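Local coordinates for protein lovastatin nonaketide synthase, polyketide synthase component (Aspergillus terreus, PDB 7CPX) that builds the dihydromonacolin L nonaketide of lovastatin biosynthesis from malonyl-CoA, with NADPH and S-adenosyl-L-methionine, acting in a complex with lovC, at residues L1352-G1357 and L1557-G1562; H1376-L1381 and T1410-N1415. The protein carries 2 engineered substitutions. One frame throughout, in Å; residues are numbered along the deposited sequence.

Contact 1 of 2, residues L1352-G1357 and L1557-G1562; sequences LWYDPG and LGFIFG
Trp1353 and Phe1559 bring their rings together at an oblique angle that is neither a parallel stack nor a T: the planes lie 35° apart, with 3.9 Å between the centroids of the phenyl and the five-membered indole ring. Phe1559 CE2 and CZ lie over one face of the indole. Tyr1354 extends the pair to a cluster of three, meeting the CZ end of the same phenyl obliquely, planes 34° apart, with its CE1 4.0 Å from Phe1559 CZ. Trp1353 and Tyr1354 share nearly the same chi1, near -50°, which on consecutive residues sends their rings off different sides of the helix, to reach Phe1559 from different sides of its plane. The six-membered part of the indole runs on to the other backbone, where Trp1353 CZ2 is 3.4 Å from Gly1558 N, an approach with no side chain on Gly1558 in its way. Trp1353 CH2 meets Leu1557 N at the ring edge, 3.8 Å away. This joins helix 1339-1354 to helix 1554-1561, which follows strand 1542-1547 of the methyltransferase sheet. With no hydrogen bond across it, the contact rests on ring shape and burial rather than on directional polar bonds.

Contact 2 of 2, residues H1376-L1381 and T1410-N1415; sequences HPHVRL and TEFYTN
Pro1377 and Phe1412 mark the nearest passage of the two backbones, their CA atoms 4.9 Å apart. The helical segments 1376-1381 and 1410-1415 run roughly antiparallel, at 151° between their N-to-C directions, and their axes approach to 8.3 Å. The pyrrolidine of Pro1377 fits this small gap: its CB lies 3.7 Å from Phe1412 CA, and CG reaches towards Glu1411 O. Phe1412 and His1378 both have CG anti to the backbone N, and the two rings lie side by side pointing the same way. Their planes are 37° apart, with His1378 ND1 3.4 Å from Phe1412 CE1, too oblique for a stack. The pair belongs to the helical part that precedes strand 1440-1445 of the methyltransferase's Rossmann-like sheet, and the imidazole ties it to helix 1554-1561, just after strand 1542-1547, through a hydrogen bond from His1378 NE2 to Arg1556 O. Leu1381 comes in at about a right angle, CD1 lying against CB and CG of Phe1412, the latter at 4.0 Å. At the more open margin His1376 NE2 and Glu1411 OE1 are 4.2 Å apart, too long for a hydrogen bond; any attraction would depend on the histidine's charge, and would probably be weak. Within helix 1409-1415 Thr1414 OG1 donates to Thr1410 O at 2.8 Å, tilted 31° from the carbonyl plane, while Thr1414 N reaches the same oxygen from the opposite face.

The centres of the two contacts are 16 Å apart, and helix 1554-1561 supplies one side of contact 1 and packs against contact 2. The junction is made by Leu1557, Ile1560 and Phe1561: Ile1560 packs on Leu1381, and Phe1561 CE1 lies 3.8 Å from Phe1412 CZ, while Leu1557 comes near His1378. All five touching residues of contact 1 are buried, and it joins aromatic rings and the backbone of Leu1557 and Gly1558 across well-separated chains. Contact 2 is only partly buried: Pro1377, His1378, Leu1381 and Phe1412 form its buried part, whereas His1376 and Glu1411 bring polar groups to its more exposed margin, where Asn1415 touches Pro1377 through CB. Both lack hydrogen bonds across their segments.

Contact 1 of 2, residues L1352-G1357 and L1557-G1562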
ATOM      1  N   LEU A1352     -24.541  38.785  78.137  1.00193.51           N
ATOM      2  CA  LEU A1352     -23.581  39.846  78.415  1.00193.51           C
ATOM      3  C   LEU A1352     -23.515  40.844  77.273  1.00193.51           C
ATOM      4  O   LEU A1352     -22.933  41.919  77.438  1.00193.51           O
ATOM      5  CB  LEU A1352     -22.181  39.273  78.664  1.00193.51           C
ATOM      6  CG  LEU A1352     -21.993  38.305  79.835  1.00193.51           C
ATOM      7  CD1 LEU A1352     -20.530  37.904  79.964  1.00193.51           C
ATOM      8  CD2 LEU A1352     -22.498  38.889  81.142  1.00193.51           C
ATOM      9  N   TRP A1353     -24.070  40.497  76.121  1.00192.93           N
ATOM     10  CA  TRP A1353     -24.345  41.432  75.045  1.00192.93           C
ATOM     11  C   TRP A1353     -25.834  41.601  74.801  1.00192.93           C
ATOM     12  O   TRP A1353     -26.289  42.717  74.544  1.00192.93           O
ATOM     13  CB  TRP A1353     -23.665  40.959  73.752  1.00192.93           C
ATOM     14  CG  TRP A1353     -22.206  40.623  73.907  1.00192.93           C
ATOM     15  CD1 TRP A1353     -21.659  39.691  74.745  1.00192.93           C
ATOM     16  CD2 TRP A1353     -21.112  41.195  73.181  1.00192.93           C
ATOM     17  NE1 TRP A1353     -20.296  39.660  74.595  1.00192.93           N
ATOM     18  CE2 TRP A1353     -19.934  40.572  73.639  1.00192.93           C
ATOM     19  CE3 TRP A1353     -21.014  42.175  72.189  1.00192.93           C
ATOM     20  CZ2 TRP A1353     -18.675  40.900  73.144  1.00192.93           C
ATOM     21  CZ3 TRP A1353     -19.764  42.499  71.699  1.00192.93           C
ATOM     22  CH2 TRP A1353     -18.611  41.863  72.175  1.00192.93           C
ATOM     23  N   TYR A1354     -26.616  40.525  74.906  1.00194.28           N
ATOM     24  CA  TYR A1354     -28.043  40.582  74.612  1.00194.28           C
ATOM     25  C   TYR A1354     -28.888  41.044  75.795  1.00194.28           C
ATOM     26  O   TYR A1354     -30.099  41.229  75.631  1.00194.28           O
ATOM     27  CB  TYR A1354     -28.557  39.210  74.149  1.00194.28           C
ATOM     28  CG  TYR A1354     -27.726  38.520  73.082  1.00194.28           C
ATOM     29  CD1 TYR A1354     -26.761  39.208  72.356  1.00194.28           C
ATOM     30  CD2 TYR A1354     -27.919  37.175  72.799  1.00194.28           C
ATOM     31  CE1 TYR A1354     -26.008  38.572  71.386  1.00194.28           C
ATOM     32  CE2 TYR A1354     -27.174  36.534  71.829  1.00194.28           C
ATOM     33  CZ  TYR A1354     -26.221  37.236  71.125  1.00194.28           C
ATOM     34  OH  TYR A1354     -25.476  36.598  70.160  1.00194.28           O
ATOM     35  N   ASP A1355     -28.294  41.229  76.973  1.00193.28           N
ATOM     36  CA  ASP A1355     -29.072  41.609  78.150  1.00193.28           C
ATOM     37  C   ASP A1355     -29.903  42.871  77.960  1.00193.28           C
ATOM     38  O   ASP A1355     -31.081  42.863  78.353  1.00193.28           O
ATOM     39  CB  ASP A1355     -28.139  41.796  79.357  1.00193.28           C
ATOM     40  CG  ASP A1355     -27.991  40.535  80.185  1.00193.28           C
ATOM     41  OD1 ASP A1355     -29.003  39.834  80.394  1.00193.28           O
ATOM     42  OD2 ASP A1355     -26.859  40.243  80.626  1.00193.28           O
ATOM     43  N   PRO A1356     -29.385  43.960  77.385  1.00192.88           N
ATOM     44  CA  PRO A1356     -30.145  45.221  77.386  1.00192.88           C
ATOM     45  C   PRO A1356     -31.383  45.184  76.502  1.00192.88           C
ATOM     46  O   PRO A1356     -31.516  45.983  75.569  1.00192.88           O
ATOM     47  CB  PRO A1356     -29.121  46.245  76.874  1.00192.88           C
ATOM     48  CG  PRO A1356     -27.787  45.603  77.079  1.00192.88           C
ATOM     49  CD  PRO A1356     -28.017  44.147  76.876  1.00192.88           C
ATOM     50  N   GLY A1357     -32.299  44.258  76.790  1.00191.23           N
ATOM     51  CA  GLY A1357     -33.552  44.164  76.079  1.00191.23           C
ATOM     52  C   GLY A1357     -33.487  43.440  74.754  1.00191.23           C
ATOM     53  O   GLY A1357     -34.537  43.076  74.212  1.00191.23           O
ATOM     54  N   LEU A1557     -15.254  41.667  70.351  1.00183.10           N
ATOM     55  CA  LEU A1557     -14.789  40.360  69.892  1.00183.10           C
ATOM     56  C   LEU A1557     -14.948  39.242  70.922  1.00183.10           C
ATOM     57  O   LEU A1557     -14.259  38.221  70.811  1.00183.10           O
ATOM     58  CB  LEU A1557     -13.318  40.452  69.476  1.00183.10           C
ATOM     59  CG  LEU A1557     -12.275  40.421  70.595  1.00183.10           C
ATOM     60  CD1 LEU A1557     -10.896  40.655  70.018  1.00183.10           C
ATOM     61  CD2 LEU A1557     -12.581  41.443  71.681  1.00183.10           C
ATOM     62  N   GLY A1558     -15.829  39.390  71.911  1.00186.25           N
ATOM     63  CA  GLY A1558     -15.858  38.426  73.002  1.00186.25           C
ATOM     64  C   GLY A1558     -16.222  37.021  72.555  1.00186.25           C
ATOM     65  O   GLY A1558     -15.533  36.051  72.892  1.00186.25           O
ATOM     66  N   PHE A1559     -17.293  36.895  71.768  1.00189.71           N
ATOM     67  CA  PHE A1559     -17.910  35.593  71.527  1.00189.71           C
ATOM     68  C   PHE A1559     -16.921  34.575  70.981  1.00189.71           C
ATOM     69  O   PHE A1559     -16.595  33.588  71.648  1.00189.71           O
ATOM     70  CB  PHE A1559     -19.067  35.706  70.530  1.00189.71           C
ATOM     71  CG  PHE A1559     -20.106  36.723  70.895  1.00189.71           C
ATOM     72  CD1 PHE A1559     -21.136  36.403  71.762  1.00189.71           C
ATOM     73  CD2 PHE A1559     -20.073  37.990  70.339  1.00189.71           C
ATOM     74  CE1 PHE A1559     -22.101  37.335  72.083  1.00189.71           C
ATOM     75  CE2 PHE A1559     -21.034  38.924  70.657  1.00189.71           C
ATOM     76  CZ  PHE A1559     -22.051  38.594  71.526  1.00189.71           C
ATOM     77  N   ILE A1560     -16.433  34.815  69.763  1.00186.95           N
ATOM     78  CA  ILE A1560     -15.652  33.802  69.063  1.00186.95           C
ATOM     79  C   ILE A1560     -14.295  33.616  69.727  1.00186.95           C
ATOM     80  O   ILE A1560     -13.807  32.489  69.869  1.00186.95           O
ATOM     81  CB  ILE A1560     -15.514  34.177  67.576  1.00186.95           C
ATOM     82  CG1 ILE A1560     -14.887  33.023  66.794  1.00186.95           C
ATOM     83  CG2 ILE A1560     -14.683  35.443  67.416  1.00186.95           C
ATOM     84  CD1 ILE A1560     -14.856  33.257  65.305  1.00186.95           C
ATOM     85  N   PHE A1561     -13.663  34.713  70.143  1.00183.55           N
ATOM     86  CA  PHE A1561     -12.337  34.610  70.739  1.00183.55           C
ATOM     87  C   PHE A1561     -12.373  33.808  72.032  1.00183.55           C
ATOM     88  O   PHE A1561     -11.487  32.981  72.280  1.00183.55           O
ATOM     89  CB  PHE A1561     -11.765  36.005  70.981  1.00183.55           C
ATOM     90  CG  PHE A1561     -11.244  36.664  69.739  1.00183.55           C
ATOM     91  CD1 PHE A1561     -12.115  37.208  68.811  1.00183.55           C
ATOM     92  CD2 PHE A1561      -9.883  36.732  69.494  1.00183.55           C
ATOM     93  CE1 PHE A1561     -11.638  37.812  67.663  1.00183.55           C
ATOM     94  CE2 PHE A1561      -9.400  37.335  68.348  1.00183.55           C
ATOM     95  CZ  PHE A1561     -10.279  37.877  67.432  1.00183.55           C
ATOM     96  N   GLY A1562     -13.402  34.009  72.854  1.00187.23           N
ATOM     97  CA  GLY A1562     -13.440  33.366  74.158  1.00187.23           C
ATOM     98  C   GLY A1562     -13.587  31.855  74.122  1.00187.23           C
ATOM     99  O   GLY A1562     -13.651  31.239  75.193  1.00187.23           O
TER

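Contact 2 of 2, residues H1376-L1381 and T1410-N1415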
ATOM      1  N   HIS A1376     -20.352  40.485  57.765  1.00186.66           N
ATOM      2  CA  HIS A1376     -20.910  39.158  57.554  1.00186.66           C
ATOM      3  C   HIS A1376     -20.152  38.100  58.349  1.00186.66           C
ATOM      4  O   HIS A1376     -20.726  37.497  59.261  1.00186.66           O
ATOM      5  CB  HIS A1376     -20.911  38.804  56.067  1.00186.66           C
ATOM      6  CG  HIS A1376     -21.191  37.359  55.795  1.00186.66           C
ATOM      7  ND1 HIS A1376     -22.387  36.760  56.127  1.00186.66           N
ATOM      8  CD2 HIS A1376     -20.429  36.392  55.234  1.00186.66           C
ATOM      9  CE1 HIS A1376     -22.352  35.486  55.776  1.00186.66           C
ATOM     10  NE2 HIS A1376     -21.174  35.238  55.232  1.00186.66           N
ATOM     11  N   PRO A1377     -18.876  37.842  58.049  1.00184.55           N
ATOM     12  CA  PRO A1377     -18.215  36.692  58.688  1.00184.55           C
ATOM     13  C   PRO A1377     -18.144  36.789  60.202  1.00184.55           C
ATOM     14  O   PRO A1377     -18.420  35.801  60.891  1.00184.55           O
ATOM     15  CB  PRO A1377     -16.820  36.698  58.049  1.00184.55           C
ATOM     16  CG  PRO A1377     -16.591  38.115  57.672  1.00184.55           C
ATOM     17  CD  PRO A1377     -17.931  38.641  57.248  1.00184.55           C
ATOM     18  N   HIS A1378     -17.815  37.962  60.746  1.00186.86           N
ATOM     19  CA  HIS A1378     -17.589  38.078  62.184  1.00186.86           C
ATOM     20  C   HIS A1378     -18.868  37.802  62.968  1.00186.86           C
ATOM     21  O   HIS A1378     -18.922  36.884  63.797  1.00186.86           O
ATOM     22  CB  HIS A1378     -17.040  39.468  62.513  1.00186.86           C
ATOM     23  CG  HIS A1378     -16.804  39.695  63.974  1.00186.86           C
ATOM     24  ND1 HIS A1378     -16.308  38.717  64.808  1.00186.86           N
ATOM     25  CD2 HIS A1378     -16.990  40.791  64.746  1.00186.86           C
ATOM     26  CE1 HIS A1378     -16.203  39.200  66.033  1.00186.86           C
ATOM     27  NE2 HIS A1378     -16.609  40.457  66.023  1.00186.86           N
ATOM     28  N   VAL A1379     -19.914  38.593  62.725  1.00190.71           N
ATOM     29  CA  VAL A1379     -21.152  38.411  63.471  1.00190.71           C
ATOM     30  C   VAL A1379     -21.857  37.120  63.073  1.00190.71           C
ATOM     31  O   VAL A1379     -22.591  36.543  63.883  1.00190.71           O
ATOM     32  CB  VAL A1379     -22.067  39.635  63.283  1.00190.71           C
ATOM     33  CG1 VAL A1379     -22.816  39.551  61.966  1.00190.71           C
ATOM     34  CG2 VAL A1379     -23.023  39.765  64.460  1.00190.71           C
ATOM     35  N   ARG A1380     -21.649  36.638  61.846  1.00190.05           N
ATOM     36  CA  ARG A1380     -22.186  35.335  61.469  1.00190.05           C
ATOM     37  C   ARG A1380     -21.562  34.228  62.306  1.00190.05           C
ATOM     38  O   ARG A1380     -22.260  33.310  62.753  1.00190.05           O
ATOM     39  CB  ARG A1380     -21.949  35.085  59.979  1.00190.05           C
ATOM     40  CG  ARG A1380     -22.567  33.801  59.447  1.00190.05           C
ATOM     41  CD  ARG A1380     -24.078  33.808  59.604  1.00190.05           C
ATOM     42  NE  ARG A1380     -24.719  32.738  58.850  1.00190.05           N
ATOM     43  CZ  ARG A1380     -26.025  32.503  58.849  1.00190.05           C
ATOM     44  NH1 ARG A1380     -26.861  33.236  59.568  1.00190.05           N
ATOM     45  NH2 ARG A1380     -26.505  31.509  58.108  1.00190.05           N
ATOM     46  N   LEU A1381     -20.247  34.293  62.531  1.00187.97           N
ATOM     47  CA  LEU A1381     -19.608  33.351  63.442  1.00187.97           C
ATOM     48  C   LEU A1381     -20.103  33.548  64.863  1.00187.97           C
ATOM     49  O   LEU A1381     -20.263  32.576  65.609  1.00187.97           O
ATOM     50  CB  LEU A1381     -18.093  33.510  63.388  1.00187.97           C
ATOM     51  CG  LEU A1381     -17.393  32.799  62.236  1.00187.97           C
ATOM     52  CD1 LEU A1381     -15.939  33.196  62.208  1.00187.97           C
ATOM     53  CD2 LEU A1381     -17.533  31.288  62.368  1.00187.97           C
ATOM     54  N   THR A1410     -12.173  30.799  58.862  1.00179.02           N
ATOM     55  CA  THR A1410     -11.272  31.207  57.790  1.00179.02           C
ATOM     56  C   THR A1410     -11.808  32.443  57.081  1.00179.02           C
ATOM     57  O   THR A1410     -11.047  33.361  56.749  1.00179.02           O
ATOM     58  CB  THR A1410     -11.081  30.058  56.798  1.00179.02           C
ATOM     59  OG1 THR A1410     -10.411  28.970  57.446  1.00179.02           O
ATOM     60  CG2 THR A1410     -10.263  30.515  55.599  1.00179.02           C
ATOM     61  N   GLU A1411     -13.120  32.485  56.840  1.00181.21           N
ATOM     62  CA  GLU A1411     -13.726  33.677  56.261  1.00181.21           C
ATOM     63  C   GLU A1411     -13.572  34.873  57.190  1.00181.21           C
ATOM     64  O   GLU A1411     -13.354  35.999  56.733  1.00181.21           O
ATOM     65  CB  GLU A1411     -15.202  33.425  55.953  1.00181.21           C
ATOM     66  CG  GLU A1411     -15.439  32.300  54.963  1.00181.21           C
ATOM     67  CD  GLU A1411     -16.907  32.121  54.628  1.00181.21           C
ATOM     68  OE1 GLU A1411     -17.737  32.885  55.163  1.00181.21           O
ATOM     69  OE2 GLU A1411     -17.230  31.217  53.830  1.00181.21           O
ATOM     70  N   PHE A1412     -13.687  34.652  58.501  1.00180.81           N
ATOM     71  CA  PHE A1412     -13.475  35.742  59.447  1.00180.81           C
ATOM     72  C   PHE A1412     -12.054  36.280  59.352  1.00180.81           C
ATOM     73  O   PHE A1412     -11.839  37.497  59.374  1.00180.81           O
ATOM     74  CB  PHE A1412     -13.782  35.268  60.867  1.00180.81           C
ATOM     75  CG  PHE A1412     -13.218  36.154  61.940  1.00180.81           C
ATOM     76  CD1 PHE A1412     -13.835  37.349  62.267  1.00180.81           C
ATOM     77  CD2 PHE A1412     -12.076  35.784  62.630  1.00180.81           C
ATOM     78  CE1 PHE A1412     -13.320  38.163  63.257  1.00180.81           C
ATOM     79  CE2 PHE A1412     -11.556  36.593  63.621  1.00180.81           C
ATOM     80  CZ  PHE A1412     -12.178  37.784  63.935  1.00180.81           C
ATOM     81  N   TYR A1413     -11.071  35.386  59.245  1.00177.23           N
ATOM     82  CA  TYR A1413      -9.685  35.827  59.119  1.00177.23           C
ATOM     83  C   TYR A1413      -9.458  36.584  57.817  1.00177.23           C
ATOM     84  O   TYR A1413      -8.770  37.612  57.799  1.00177.23           O
ATOM     85  CB  TYR A1413      -8.740  34.626  59.197  1.00177.23           C
ATOM     86  CG  TYR A1413      -8.755  33.884  60.517  1.00177.23           C
ATOM     87  CD1 TYR A1413      -9.131  34.516  61.695  1.00177.23           C
ATOM     88  CD2 TYR A1413      -8.383  32.548  60.582  1.00177.23           C
ATOM     89  CE1 TYR A1413      -9.140  33.836  62.897  1.00177.23           C
ATOM     90  CE2 TYR A1413      -8.389  31.862  61.779  1.00177.23           C
ATOM     91  CZ  TYR A1413      -8.768  32.510  62.934  1.00177.23           C
ATOM     92  OH  TYR A1413      -8.774  31.828  64.128  1.00177.23           O
ATOM     93  N   THR A1414     -10.026  36.095  56.715  1.00174.14           N
ATOM     94  CA  THR A1414      -9.621  36.562  55.394  1.00174.14           C
ATOM     95  C   THR A1414     -10.456  37.718  54.859  1.00174.14           C
ATOM     96  O   THR A1414      -9.937  38.534  54.089  1.00174.14           O
ATOM     97  CB  THR A1414      -9.681  35.405  54.392  1.00174.14           C
ATOM     98  OG1 THR A1414     -11.012  34.873  54.348  1.00174.14           O
ATOM     99  CG2 THR A1414      -8.708  34.304  54.788  1.00174.14           C
ATOM    100  N   ASN A1415     -11.727  37.818  55.239  1.00175.75           N
ATOM    101  CA  ASN A1415     -12.654  38.747  54.606  1.00175.75           C
ATOM    102  C   ASN A1415     -13.128  39.873  55.509  1.00175.75           C
ATOM    103  O   ASN A1415     -13.483  40.937  54.998  1.00175.75           O
ATOM    104  CB  ASN A1415     -13.886  37.992  54.087  1.00175.75           C
ATOM    105  CG  ASN A1415     -13.520  36.816  53.205  1.00175.75           C
ATOM    106  OD1 ASN A1415     -13.983  35.696  53.418  1.00175.75           O
ATOM    107  ND2 ASN A1415     -12.676  37.065  52.210  1.00175.75           N
TER